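Local atomic coordinates of uncharacterized protein (Neisseria gonorrhoeae, PDB entry 5V77), a protein that is of unknown function but forms an all-beta, two-chain assembly whose antiparallel sheet runs on from one subunit into the other. Residues A[49-54]-A[102-107]. Residues are numbered along the deposited sequence; the frame is centred on the assembly and turned at random. Where two conformers were deposited one is given.
Sequences CSNILN and SAETIN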
loop_
_atom_site.group_PDB
_atom_site.type_symbol
_atom_site.label_atom_id
_atom_site.label_comp_id
_atom_site.label_asym_id
_atom_site.label_seq_id
_atom_site.Cartn_x
_atom_site.Cartn_y
_atom_site.Cartn_z
ATOM N N CYS A 49 7.212 0.417 9.396
ATOM C CA CYS A 49 6.075 -0.275 10.004
ATOM C C CYS A 49 6.346 -1.766 9.848
ATOM O O CYS A 49 6.230 -2.299 8.747
ATOM C CB CYS A 49 4.778 0.140 9.324
ATOM S SG CYS A 49 4.504 1.969 9.379
ATOM N N SER A 50 6.736 -2.440 10.933
ATOM C CA SER A 50 7.159 -3.839 10.852
ATOM C C SER A 50 6.047 -4.786 11.292
ATOM O O SER A 50 5.438 -4.591 12.353
ATOM C CB SER A 50 8.403 -4.094 11.712
ATOM O OG SER A 50 9.464 -3.268 11.274
ATOM N N ASN A 51 5.831 -5.840 10.490
ATOM C CA ASN A 51 4.779 -6.833 10.700
ATOM C C ASN A 51 3.427 -6.161 10.537
ATOM O O ASN A 51 2.716 -5.874 11.508
ATOM C CB ASN A 51 4.942 -7.538 12.060
ATOM C CG ASN A 51 6.185 -8.383 12.099
ATOM O OD1 ASN A 51 6.792 -8.637 11.051
ATOM N ND2 ASN A 51 6.596 -8.807 13.289
ATOM N N ILE A 52 3.074 -5.911 9.278
ATOM C CA ILE A 52 1.888 -5.137 8.946
ATOM C C ILE A 52 0.631 -5.872 9.363
ATOM O O ILE A 52 0.471 -7.076 9.109
ATOM C CB ILE A 52 1.865 -4.858 7.438
ATOM C CG1 ILE A 52 3.073 -4.006 7.073
ATOM C CG2 ILE A 52 0.550 -4.173 7.032
ATOM C CD1 ILE A 52 3.045 -2.653 7.655
ATOM N N LEU A 53 -0.285 -5.138 9.986
ATOM C CA LEU A 53 -1.620 -5.630 10.272
ATOM C C LEU A 53 -2.601 -5.144 9.223
ATOM O O LEU A 53 -3.262 -5.960 8.582
ATOM C CB LEU A 53 -2.069 -5.200 11.677
ATOM C CG LEU A 53 -1.071 -5.667 12.740
ATOM C CD1 LEU A 53 -1.427 -5.101 14.094
ATOM C CD2 LEU A 53 -1.016 -7.178 12.783
ATOM N N ASN A 54 -2.688 -3.834 9.005
ATOM C CA ASN A 54 -3.428 -3.386 7.837
ATOM C C ASN A 54 -2.832 -2.094 7.297
ATOM O O ASN A 54 -2.112 -1.367 7.991
ATOM C CB ASN A 54 -4.915 -3.217 8.140
ATOM C CG ASN A 54 -5.154 -2.405 9.374
ATOM O OD1 ASN A 54 -4.975 -1.191 9.369
ATOM N ND2 ASN A 54 -5.546 -3.073 10.454
ATOM N N SER A 102 -1.377 0.043 10.459
ATOM C CA SER A 102 -1.215 -0.613 11.750
ATOM C C SER A 102 -0.178 -1.718 11.600
ATOM O O SER A 102 -0.182 -2.448 10.607
ATOM C CB SER A 102 -2.537 -1.209 12.248
ATOM O OG SER A 102 -3.453 -0.184 12.613
ATOM N N ALA A 103 0.725 -1.824 12.570
ATOM C CA ALA A 103 1.839 -2.766 12.477
ATOM C C ALA A 103 2.302 -3.091 13.891
ATOM O O ALA A 103 2.111 -2.292 14.814
ATOM C CB ALA A 103 2.994 -2.184 11.651
ATOM N N GLU A 104 2.912 -4.272 14.053
ATOM C CA GLU A 104 3.322 -4.685 15.393
ATOM C C GLU A 104 4.293 -3.683 16.009
ATOM O O GLU A 104 4.192 -3.378 17.205
ATOM C CB GLU A 104 3.937 -6.082 15.363
ATOM C CG GLU A 104 4.334 -6.639 16.726
ATOM C CD GLU A 104 4.570 -8.135 16.670
ATOM O OE1 GLU A 104 4.630 -8.793 17.742
ATOM O OE2 GLU A 104 4.679 -8.653 15.534
ATOM N N THR A 105 5.235 -3.159 15.223
ATOM C CA THR A 105 6.144 -2.130 15.706
ATOM C C THR A 105 6.233 -1.033 14.668
ATOM O O THR A 105 6.177 -1.297 13.464
ATOM C CB THR A 105 7.553 -2.679 16.011
ATOM O OG1 THR A 105 8.188 -3.058 14.795
ATOM C CG2 THR A 105 7.479 -3.898 16.895
ATOM N N ILE A 106 6.329 0.204 15.133
ATOM C CA ILE A 106 6.541 1.340 14.241
ATOM C C ILE A 106 7.699 2.127 14.820
ATOM O O ILE A 106 7.669 2.493 16.003
ATOM C CB ILE A 106 5.287 2.220 14.088
ATOM C CG1 ILE A 106 4.163 1.409 13.426
ATOM C CG2 ILE A 106 5.619 3.465 13.241
ATOM C CD1 ILE A 106 2.874 2.190 13.145
ATOM N N ASN A 107 8.752 2.307 14.029
ATOM C CA ASN A 107 9.934 3.057 14.435
ATOM C C ASN A 107 10.237 4.089 13.365
ATOM O O ASN A 107 9.702 4.028 12.258
ATOM C CB ASN A 107 11.152 2.145 14.632
ATOM C CG ASN A 107 10.963 1.161 15.755
ATOM O OD1 ASN A 107 10.873 -0.042 15.525
ATOM N ND2 ASN A 107 10.900 1.665 16.982
HETATM O O HOH W 1 9.495 -1.029 12.814
HETATM O O HOH W 2 -4.524 1.074 10.350
#
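N51 and E104 reach out side by side, each from the point where its own chain turns a corner, and join through one side-chain bond: in one of the two conformers of E104, N51 ND2 donates to E104 OE2 at 3.0 Å. OE2 lies near the plane of the N51 amide, whereas ND2 comes to it from above the carboxylate, the two planes being turned 48° from each other. E104 can extend alongside its partner because CG stands anti to the backbone N (chi1 -177°) and the chain beyond stays stretched. In the backbone of the same two residues, E104 N binds N51 O. On one flank S50 and T105 form an antiparallel hydrogen-bonded pair, with S50 N to T105 O at 2.8 Å; their hydroxyls share a water. On the other flank L53 N and N54 N both bind S102 O from the same face of its carbonyl plane, while S102 N returns a bond to N54 O. Two classic beta bulges result, L53 and N54 facing S102, E104 and T105 facing S50; they show how an antiparallel ladder can stay paired while both strands bend, letting 43-58 pair first with 105-109 and then with 98-103. On the inward face the A103 methyl sits 3.7 Å from C49 CB and 4.0 Å from I52 CD1, and C49 SG rests on I106 CG1 at 4.1 Å. Behind this apolar layer stand I91 and I101, and L31 of strand 30-37 backs I52. At its N54 end the segment 49-54 pairs with a strand of the second subunit, whose Y65 packs on N51 and E104 and whose T59 binds I52 O and L53 O.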